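Local coordinates for RNA-binding protein Smaug (Drosophila melanogaster, PDB 1OXJ) that recognises RNA through its SAM domain, carried in this fragment together with a helical PHAT domain, at residues Val45-Lys49 with Gly50-Lys54; Asp60-Lys63 with Glu64-Asn67; Met98-Leu101 with Glu102-Gly105; Met156-Ala159 with Ser160-Lys163; Leu165-Lys168 with Leu169-Met172. All blocks are in the same frame, centred on the assembly; numbering follows the deposited sequence.

Interaction 1: Val45-Lys49 with Gly50-Lys54; sequences VGVTK and GASHK
The flat group to start from is the peptide carbonyl of T48, met from two directions by S52. The backbone N of S52 comes in close to the C=O axis, 2.7 Å from T48 O. S52 OG instead sits above the carbonyl plane, 52° out of it, and bonds the same T48 O at 2.8 Å. The side chain of V47 borders this pair: its CG1 is 3.4 Å from S52 OG and also packs against the methyl CB of A51 at 3.6 Å. CG1 gets there by lying anti to the backbone N (chi1 -179°), leaning over the first turn of helix 49-77.

T48 is the N-cap of that helix. Its OG1 accepts from A51 N at 3.1 Å, and the bond is nearly straight, 166° at the hydrogen. With an alanine in place of T48, A51 N would probably be left without its cap and the opening turn would be less firmly fixed. In the next step, H53 N bonds K49 O at 3.1 Å. Y22 reaches the same corner, its hydroxyl making a weak hydrogen bond with T48 N, and L42 of helix 39-44 covers V47 and S52.

In related SAM domains the start of the long last helix takes part in RNA binding, and this corner probably does so here. Its chemistry is consistent with that: K49 NZ and G50 N each bond one water weakly, so the lysine end and the helix start share a solvent site where a phosphate would probably be attracted, while the T48 cap keeps the backbone in shape.

Interaction 2: Asp60-Lys63 with Glu64-Asn67; sequences DKLK and ERAN
R65 folds back over L62 in a one-turn contact within helix 49-77, the long helix that runs from the SAM domain into the PHAT domain. Both of its donors on this side go to one oxygen. R65 NE reaches L62 O at 2.8 Å, tilted 19° from the carbonyl plane, and R65 N bonds the same oxygen at 3.2 Å from well above that plane. A bend at chi3 (-60°) turns the guanidinium back along the helix; one of its faces then lies on L62 CD2, which is 3.8 Å from R65 NE. The two side chains run side by side. A water adds a third grip, donating to L62 O and accepting from R65 NH2 at 2.7 Å.

Just beyond, the helix kinks: A66 N and N67 N make no bond to the preceding turn. Two waters bridge the gap, both donating to K63 O, one accepting from A66 N at 3.0 Å and the other from N67 N at 2.9 Å. On the outer surface K63 NZ forms a salt bridge with D60 OD1, and N67 ND2 bonds E64 OE1 from above the carboxylate plane.

The far end of R65 is claimed by the loop before helix 111-127, where NH1 bonds P97 O and T96 OG1. The buried charge is probably spread over the oxygens of L62, P97, T96 and the water, and the grip on L62 O probably fixes the guanidinium's rotation where the helix bends.

Interaction 3: Met98-Leu101 with Glu102-Gly105; sequences MKPL and ESPG
S103 closes a type I beta turn on P100, and its side chain does most of the closing. From the backbone, CB lies 3.4 Å from P100 O. At the tip, OG donates to that same P100 O at 2.8 Å, approaching 29° out of the carbonyl plane. OG is anti to its own carbonyl carbon (chi1 -61°), a setting that swings it back over the start of the turn. There it also meets carbon: K99 CB at 3.6 Å and the ring carbon CD of P100 at 3.7 Å, with K99 CE a little farther off.

The turn's own backbone bond, S103 N to P100 O, is weak at 3.3 Å and badly bent, 126° at the hydrogen. The hydroxyl therefore probably carries much of the closure; were an alanine in its place, P100 O would probably lose its stronger bond and be left, within this turn, with the weak one from S103 N. A salt bridge from K99 NZ to E32 ties the loop to helix 31-34 of the SAM domain, while the hydrogen bond from N110 ND2 to L101 O stays within the loop between helices 83-91 and 111-127.

At the turn's outer corner E102 doubles back on its neighbour. A bend at chi2 lays the carboxylate beside the L101 backbone, where OE1 is 3.6 Å from L101 N and OE2 is 3.8 Å from L101 CB.

Interaction 4: Met156-Ala159 with Ser160-Lys163; sequences MNHA and SQLK
Backbone hydrogen bonds come first where H158, the N-cap residue, leads into helix 159-170. L162 N bonds H158 O at 2.9 Å, almost in line with the carbonyl, and K163 N bonds A159 O at 2.9 Å. These are the first full helical steps.

The polar side-chain contact belongs to Q161. Its CG stands anti to its own carbonyl carbon, and a bend at chi2 (84°) then carries the amide back over the start of the helix. NE2 donates a weak bond to N157 O at 3.3 Å. The same nitrogen lies 3.3 Å from H158 ND1, but the angle there is too poor for a hydrogen bond; ring and amide planes are inclined by 25°, so the two groups simply lie against each other. The other amide atom, OE1, is 3.3 Å from H158 O, an approach of two acceptors that is probably mildly unfavourable; within this turn the weak bond to N157 O is the amide's hydrogen bond.

Carbon contacts complete the turn. L162 CG rests 3.4 Å from H158 O, and the stem of K163 runs past the next carbonyl, its CG 3.1 Å from A159 O. Beyond CG the lysine is fully extended and runs back beside A159.

Among the neighbouring helices of this all-helical domain, L162 is the inward residue: it packs on S149 and I150 of helix 136-150 and on L116 of helix 111-127. H158 covers the same L116 and meets L101 in the loop between helices 83-91 and 111-127, so the turn docks helix 159-170 against helices 136-150 and 111-127.

Interaction 5: Leu165-Lys168 with Leu169-Met172; sequences LKFK and LSKM
L165 to L169 and K166 to S170 are ordinary helical steps: L169 N bonds L165 O at 3.1 Å and S170 N bonds K166 O at 3.0 Å. After that the pattern tightens as helix 159-170 runs out. K171 N turns to K168 O, three residues back, at 3.2 Å, entering from well above the carbonyl plane, and keeps just a weak bond to F167 O. M172 N likewise reaches three residues back, to L169 O.

Among the side chains, S170 supplies the bond that F167 O otherwise has only weakly. Its OG sits over the backbone, flanked by N and C (chi1 69°), facing the previous turn, and donates to F167 O at 2.6 Å. The hydroxyl also lies 4.0 Å from F167 CD1. On the other side of the helix L165 and L169 run alongside each other in the same direction; L165 CD2 touches L169 CG and CD1, each at 3.8 Å.

Those leucines face inward, L165 onto I119 and T123 of helix 111-127 and L169 onto T123 and L126 of that helix and L142 and L146 of helix 136-150. K166 packs on M143 and L146, and its NZ makes a salt bridge with D147, all on helix 136-150. The leucine carbons and K166 thus tie the helix to its neighbours, while the S170 hydroxyl probably helps satisfy a carbonyl that the fading helix no longer serves well.

In the fold
The five contacts follow one another along the chain, from the SAM domain to the far end of PHAT. Interactions 1 and 2 share helix 49-77, their centres about 20 Å apart. Interaction 2 touches interaction 3 where R65 NH1 meets M98 CG at 3.8 Å, joining the kink to the loop. Interaction 3 in turn packs on interaction 4, L101 against H158 and E102 near N157. Interactions 4 and 5 lie at the start and end of helix 159-170, with centres about 14 Å apart. Interaction 1, the probable RNA-binding corner, lies about 42 Å from interaction 5, centre to centre, on the opposite side of the chain's centre.

Interaction 1: Val45-Lys49 with Gly50-Lys54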
# COMPACT_ATOMS: atom_id res chain seq x y z
N VAL A 45 -12.99 23.76 2.05
CA VAL A 45 -12.69 24.02 0.65
C VAL A 45 -13.69 23.41 -0.34
O VAL A 45 -13.36 23.15 -1.49
CB VAL A 45 -11.25 23.57 0.28
CG1 VAL A 45 -10.24 24.42 1.06
CG2 VAL A 45 -11.05 22.11 0.61
N GLY A 46 -14.92 23.17 0.12
CA GLY A 46 -15.93 22.66 -0.79
C GLY A 46 -16.21 21.17 -0.88
O GLY A 46 -17.05 20.77 -1.69
N VAL A 47 -15.52 20.36 -0.10
CA VAL A 47 -15.76 18.92 -0.10
C VAL A 47 -16.99 18.64 0.77
O VAL A 47 -17.13 19.21 1.85
CB VAL A 47 -14.55 18.15 0.49
CG1 VAL A 47 -14.81 16.65 0.46
CG2 VAL A 47 -13.28 18.48 -0.28
N THR A 48 -17.89 17.78 0.30
CA THR A 48 -19.09 17.46 1.07
C THR A 48 -18.71 16.90 2.44
O THR A 48 -17.64 16.33 2.61
CB THR A 48 -19.96 16.42 0.35
OG1 THR A 48 -19.32 15.14 0.43
CG2 THR A 48 -20.14 16.80 -1.11
N LYS A 49 -19.59 17.06 3.43
CA LYS A 49 -19.32 16.57 4.78
C LYS A 49 -19.07 15.07 4.78
O LYS A 49 -18.27 14.57 5.57
CB LYS A 49 -20.48 16.90 5.71
CG LYS A 49 -21.84 16.56 5.13
CD LYS A 49 -22.63 17.83 4.81
CE LYS A 49 -21.94 18.68 3.75
NZ LYS A 49 -21.87 17.97 2.45
N GLY A 50 -19.76 14.36 3.89
CA GLY A 50 -19.58 12.92 3.82
C GLY A 50 -18.20 12.54 3.31
O GLY A 50 -17.50 11.75 3.93
N ALA A 51 -17.82 13.12 2.17
CA ALA A 51 -16.51 12.83 1.58
C ALA A 51 -15.39 13.40 2.45
O ALA A 51 -14.29 12.85 2.49
CB ALA A 51 -16.44 13.40 0.18
N SER A 52 -15.67 14.50 3.16
CA SER A 52 -14.67 15.10 4.03
C SER A 52 -14.32 14.10 5.12
O SER A 52 -13.15 13.83 5.39
CB SER A 52 -15.19 16.39 4.68
OG SER A 52 -15.33 17.43 3.72
N HIS A 53 -15.35 13.53 5.73
CA HIS A 53 -15.15 12.54 6.78
C HIS A 53 -14.45 11.29 6.25
O HIS A 53 -13.48 10.82 6.84
CB HIS A 53 -16.50 12.15 7.41
CG HIS A 53 -16.37 11.19 8.55
ND1 HIS A 53 -15.64 11.48 9.68
CD2 HIS A 53 -16.86 9.94 8.72
CE1 HIS A 53 -15.68 10.44 10.50
NE2 HIS A 53 -16.41 9.50 9.94
N LYS A 54 -14.92 10.77 5.12
CA LYS A 54 -14.33 9.57 4.55
C LYS A 54 -12.87 9.77 4.15
O LYS A 54 -12.02 8.94 4.46
CB LYS A 54 -15.13 9.11 3.34
CG LYS A 54 -14.64 7.79 2.77
CD LYS A 54 -15.42 7.43 1.52
CE LYS A 54 -15.03 6.07 0.99
NZ LYS A 54 -15.79 5.73 -0.25
O HOH W 1 -22.65 14.70 2.22

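Interaction 2: Asp60-Lys63 with Glu64-Asn67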
# COMPACT_ATOMS: atom_id res chain seq x y z
N ASP A 60 -6.03 9.32 7.65
CA ASP A 60 -5.61 8.85 8.96
C ASP A 60 -5.05 7.44 8.82
O ASP A 60 -4.03 7.10 9.41
CB ASP A 60 -6.78 8.86 9.95
CG ASP A 60 -7.22 10.26 10.30
OD1 ASP A 60 -6.36 11.07 10.68
OD2 ASP A 60 -8.44 10.54 10.20
N LYS A 61 -5.72 6.61 8.01
CA LYS A 61 -5.25 5.25 7.81
C LYS A 61 -3.89 5.26 7.11
O LYS A 61 -3.08 4.36 7.32
CB LYS A 61 -6.26 4.43 6.99
CG LYS A 61 -7.55 4.17 7.74
CD LYS A 61 -8.42 3.13 7.05
CE LYS A 61 -9.70 2.91 7.84
NZ LYS A 61 -10.55 1.86 7.22
N LEU A 62 -3.65 6.27 6.27
CA LEU A 62 -2.37 6.37 5.59
C LEU A 62 -1.30 6.52 6.65
O LEU A 62 -0.23 5.91 6.57
CB LEU A 62 -2.33 7.60 4.66
CG LEU A 62 -3.09 7.52 3.34
CD1 LEU A 62 -2.74 8.74 2.46
CD2 LEU A 62 -2.69 6.23 2.61
N LYS A 63 -1.59 7.31 7.68
CA LYS A 63 -0.63 7.55 8.75
C LYS A 63 -0.34 6.29 9.56
O LYS A 63 0.70 6.20 10.20
CB LYS A 63 -1.12 8.66 9.68
CG LYS A 63 -1.36 10.01 9.03
CD LYS A 63 -1.67 11.06 10.09
CE LYS A 63 -2.48 12.22 9.54
NZ LYS A 63 -3.89 11.83 9.23
N GLU A 64 -1.25 5.33 9.52
CA GLU A 64 -1.06 4.08 10.27
C GLU A 64 -0.32 2.99 9.49
O GLU A 64 0.03 1.95 10.05
CB GLU A 64 -2.41 3.53 10.73
CG GLU A 64 -3.05 4.32 11.86
CD GLU A 64 -2.10 4.53 13.02
OE1 GLU A 64 -1.53 3.54 13.53
OE2 GLU A 64 -1.92 5.70 13.44
N ARG A 65 -0.08 3.22 8.21
CA ARG A 65 0.60 2.23 7.39
C ARG A 65 1.85 1.61 8.01
O ARG A 65 1.99 0.39 8.03
CB ARG A 65 0.93 2.82 6.02
CG ARG A 65 -0.28 2.96 5.12
CD ARG A 65 0.09 3.66 3.83
NE ARG A 65 0.62 5.00 4.08
CZ ARG A 65 1.11 5.79 3.13
NH1 ARG A 65 1.13 5.35 1.87
NH2 ARG A 65 1.60 6.99 3.43
N ALA A 66 2.77 2.44 8.51
CA ALA A 66 4.00 1.91 9.10
C ALA A 66 3.72 0.94 10.25
O ALA A 66 4.35 -0.12 10.35
CB ALA A 66 4.89 3.06 9.60
N ASN A 67 2.77 1.29 11.11
CA ASN A 67 2.42 0.42 12.23
C ASN A 67 1.75 -0.86 11.72
O ASN A 67 2.05 -1.96 12.19
CB ASN A 67 1.46 1.14 13.20
CG ASN A 67 2.10 2.34 13.89
OD1 ASN A 67 3.27 2.30 14.26
ND2 ASN A 67 1.33 3.41 14.07
O HOH W 2 2.29 7.50 5.98
O HOH W 3 2.87 5.42 8.28
O HOH W 4 2.22 4.18 11.32

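Interaction 3: Met98-Leu101 with Glu102-Gly105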
# COMPACT_ATOMS: atom_id res chain seq x y z
N MET A 98 2.96 6.47 -2.05
CA MET A 98 4.19 6.12 -1.36
C MET A 98 5.37 6.86 -1.96
O MET A 98 5.53 6.93 -3.18
CB MET A 98 4.46 4.61 -1.44
CG MET A 98 3.45 3.73 -0.71
SD MET A 98 3.98 1.95 -0.72
CE MET A 98 2.51 1.16 -1.40
N LYS A 99 6.20 7.41 -1.09
CA LYS A 99 7.39 8.12 -1.54
C LYS A 99 8.41 7.09 -2.00
O LYS A 99 8.31 5.91 -1.67
CB LYS A 99 7.99 8.93 -0.39
CG LYS A 99 7.05 9.98 0.18
CD LYS A 99 7.77 10.87 1.19
CE LYS A 99 8.69 11.86 0.50
NZ LYS A 99 9.27 12.84 1.46
N PRO A 100 9.41 7.53 -2.78
CA PRO A 100 10.45 6.61 -3.27
C PRO A 100 11.17 5.93 -2.10
O PRO A 100 11.21 6.46 -0.99
CB PRO A 100 11.38 7.54 -4.04
CG PRO A 100 10.43 8.57 -4.61
CD PRO A 100 9.52 8.85 -3.43
N LEU A 101 11.73 4.75 -2.35
CA LEU A 101 12.47 4.04 -1.31
C LEU A 101 13.66 4.90 -0.88
O LEU A 101 14.07 4.88 0.28
CB LEU A 101 12.97 2.70 -1.83
CG LEU A 101 11.91 1.69 -2.27
CD1 LEU A 101 12.59 0.51 -2.93
CD2 LEU A 101 11.11 1.22 -1.06
N GLU A 102 14.21 5.65 -1.84
CA GLU A 102 15.36 6.52 -1.59
C GLU A 102 15.05 7.79 -0.81
O GLU A 102 15.73 8.80 -0.98
CB GLU A 102 16.02 6.93 -2.91
CG GLU A 102 16.68 5.81 -3.66
CD GLU A 102 15.71 4.73 -4.03
OE1 GLU A 102 14.58 5.06 -4.47
OE2 GLU A 102 16.08 3.54 -3.87
N SER A 103 14.02 7.76 0.03
CA SER A 103 13.67 8.93 0.82
C SER A 103 14.30 8.82 2.19
O SER A 103 13.91 7.97 3.00
CB SER A 103 12.15 9.04 0.97
OG SER A 103 11.54 9.17 -0.30
N PRO A 104 15.30 9.68 2.47
CA PRO A 104 15.99 9.66 3.76
C PRO A 104 15.06 9.72 4.96
O PRO A 104 14.06 10.44 4.94
CB PRO A 104 16.90 10.89 3.67
CG PRO A 104 17.19 10.99 2.21
CD PRO A 104 15.82 10.75 1.61
N GLY A 105 15.42 8.98 6.00
CA GLY A 105 14.62 8.96 7.21
C GLY A 105 14.71 7.60 7.87
O GLY A 105 15.30 6.69 7.30

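Interaction 4: Met156-Ala159 with Ser160-Lys163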
# COMPACT_ATOMS: atom_id res chain seq x y z
N MET A 156 10.23 1.57 -8.56
CA MET A 156 10.92 1.62 -9.83
C MET A 156 12.18 0.76 -9.88
O MET A 156 12.35 -0.06 -10.79
CB MET A 156 11.27 3.08 -10.13
CG MET A 156 11.97 3.34 -11.44
SD MET A 156 12.08 5.12 -11.68
CE MET A 156 10.39 5.45 -12.22
N ASN A 157 13.06 0.92 -8.89
CA ASN A 157 14.31 0.17 -8.85
C ASN A 157 14.21 -1.24 -8.26
O ASN A 157 15.23 -1.85 -7.94
CB ASN A 157 15.37 0.97 -8.11
CG ASN A 157 15.61 2.32 -8.74
OD1 ASN A 157 15.81 2.42 -9.95
ND2 ASN A 157 15.60 3.37 -7.93
N HIS A 158 12.99 -1.74 -8.12
CA HIS A 158 12.76 -3.07 -7.58
C HIS A 158 11.83 -3.84 -8.50
O HIS A 158 11.56 -5.02 -8.28
CB HIS A 158 12.16 -2.97 -6.19
CG HIS A 158 13.17 -2.99 -5.09
ND1 HIS A 158 13.70 -4.16 -4.59
CD2 HIS A 158 13.74 -1.99 -4.39
CE1 HIS A 158 14.56 -3.87 -3.63
NE2 HIS A 158 14.60 -2.56 -3.48
N ALA A 159 11.35 -3.15 -9.54
CA ALA A 159 10.43 -3.76 -10.50
C ALA A 159 10.94 -5.10 -11.01
O ALA A 159 10.18 -6.05 -11.15
CB ALA A 159 10.21 -2.81 -11.67
N SER A 160 12.24 -5.17 -11.28
CA SER A 160 12.84 -6.41 -11.78
C SER A 160 12.71 -7.54 -10.78
O SER A 160 12.30 -8.65 -11.13
CB SER A 160 14.31 -6.19 -12.13
OG SER A 160 14.91 -7.39 -12.58
N GLN A 161 13.05 -7.27 -9.53
CA GLN A 161 12.97 -8.28 -8.49
C GLN A 161 11.51 -8.70 -8.26
O GLN A 161 11.24 -9.86 -7.94
CB GLN A 161 13.56 -7.74 -7.18
CG GLN A 161 15.02 -7.28 -7.28
CD GLN A 161 15.18 -5.86 -7.80
OE1 GLN A 161 14.77 -5.53 -8.93
NE2 GLN A 161 15.76 -4.99 -6.98
N LEU A 162 10.59 -7.76 -8.43
CA LEU A 162 9.17 -8.05 -8.24
C LEU A 162 8.64 -8.95 -9.35
O LEU A 162 7.89 -9.89 -9.08
CB LEU A 162 8.36 -6.75 -8.17
CG LEU A 162 8.57 -5.94 -6.89
CD1 LEU A 162 8.00 -4.53 -7.04
CD2 LEU A 162 7.91 -6.67 -5.72
N LYS A 163 9.03 -8.67 -10.59
CA LYS A 163 8.59 -9.49 -11.72
C LYS A 163 9.12 -10.91 -11.53
O LYS A 163 8.42 -11.88 -11.80
CB LYS A 163 9.11 -8.92 -13.04
CG LYS A 163 8.61 -7.52 -13.35
CD LYS A 163 9.26 -6.99 -14.63
CE LYS A 163 8.86 -5.55 -14.88
NZ LYS A 163 9.51 -4.98 -16.10

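Interaction 5: Leu165-Lys168 with Leu169-Met172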
# COMPACT_ATOMS: atom_id res chain seq x y z
N LEU A 165 9.91 -12.43 -8.65
CA LEU A 165 9.15 -13.02 -7.55
C LEU A 165 7.77 -13.50 -8.03
O LEU A 165 7.37 -14.63 -7.77
CB LEU A 165 8.97 -11.99 -6.43
CG LEU A 165 8.88 -12.49 -4.98
CD1 LEU A 165 8.54 -11.31 -4.08
CD2 LEU A 165 7.82 -13.58 -4.85
N LYS A 166 7.06 -12.62 -8.73
CA LYS A 166 5.74 -12.95 -9.25
C LYS A 166 5.83 -14.13 -10.21
O LYS A 166 4.93 -14.96 -10.27
CB LYS A 166 5.14 -11.74 -9.99
CG LYS A 166 3.74 -11.96 -10.55
CD LYS A 166 3.29 -10.76 -11.38
CE LYS A 166 1.99 -11.04 -12.12
NZ LYS A 166 1.59 -9.90 -12.99
N PHE A 167 6.94 -14.21 -10.94
CA PHE A 167 7.14 -15.30 -11.89
C PHE A 167 7.34 -16.61 -11.14
O PHE A 167 6.75 -17.63 -11.51
CB PHE A 167 8.36 -15.01 -12.77
CG PHE A 167 8.50 -15.95 -13.94
CD1 PHE A 167 7.49 -16.02 -14.91
CD2 PHE A 167 9.63 -16.75 -14.08
CE1 PHE A 167 7.61 -16.88 -16.00
CE2 PHE A 167 9.76 -17.61 -15.17
CZ PHE A 167 8.75 -17.68 -16.13
N LYS A 168 8.15 -16.58 -10.09
CA LYS A 168 8.41 -17.77 -9.29
C LYS A 168 7.10 -18.33 -8.72
O LYS A 168 6.86 -19.54 -8.75
CB LYS A 168 9.35 -17.44 -8.12
CG LYS A 168 10.85 -17.51 -8.42
CD LYS A 168 11.29 -16.49 -9.46
CE LYS A 168 12.80 -16.21 -9.35
NZ LYS A 168 13.62 -17.45 -9.47
N LEU A 169 6.26 -17.44 -8.20
CA LEU A 169 4.99 -17.84 -7.61
C LEU A 169 4.01 -18.39 -8.64
O LEU A 169 3.26 -19.32 -8.35
CB LEU A 169 4.33 -16.65 -6.89
CG LEU A 169 5.12 -16.03 -5.73
CD1 LEU A 169 4.30 -14.91 -5.13
CD2 LEU A 169 5.43 -17.10 -4.68
N SER A 170 4.02 -17.82 -9.84
CA SER A 170 3.12 -18.26 -10.90
C SER A 170 3.42 -19.70 -11.32
O SER A 170 2.59 -20.34 -11.97
CB SER A 170 3.24 -17.35 -12.12
OG SER A 170 4.50 -17.52 -12.76
N LYS A 171 4.59 -20.21 -10.95
CA LYS A 171 4.96 -21.56 -11.33
C LYS A 171 4.85 -22.61 -10.22
O LYS A 171 5.23 -23.76 -10.43
CB LYS A 171 6.39 -21.57 -11.89
CG LYS A 171 6.54 -20.82 -13.22
CD LYS A 171 5.56 -21.33 -14.27
CE LYS A 171 5.70 -22.84 -14.50
NZ LYS A 171 4.83 -23.33 -15.61
N MET A 172 4.34 -22.22 -9.06
CA MET A 172 4.19 -23.19 -7.97
C MET A 172 3.09 -24.18 -8.35
O MET A 172 2.23 -23.80 -9.16
CB MET A 172 3.80 -22.49 -6.66
CG MET A 172 4.89 -21.62 -6.03
SD MET A 172 4.37 -20.99 -4.40
CE MET A 172 2.86 -20.21 -4.86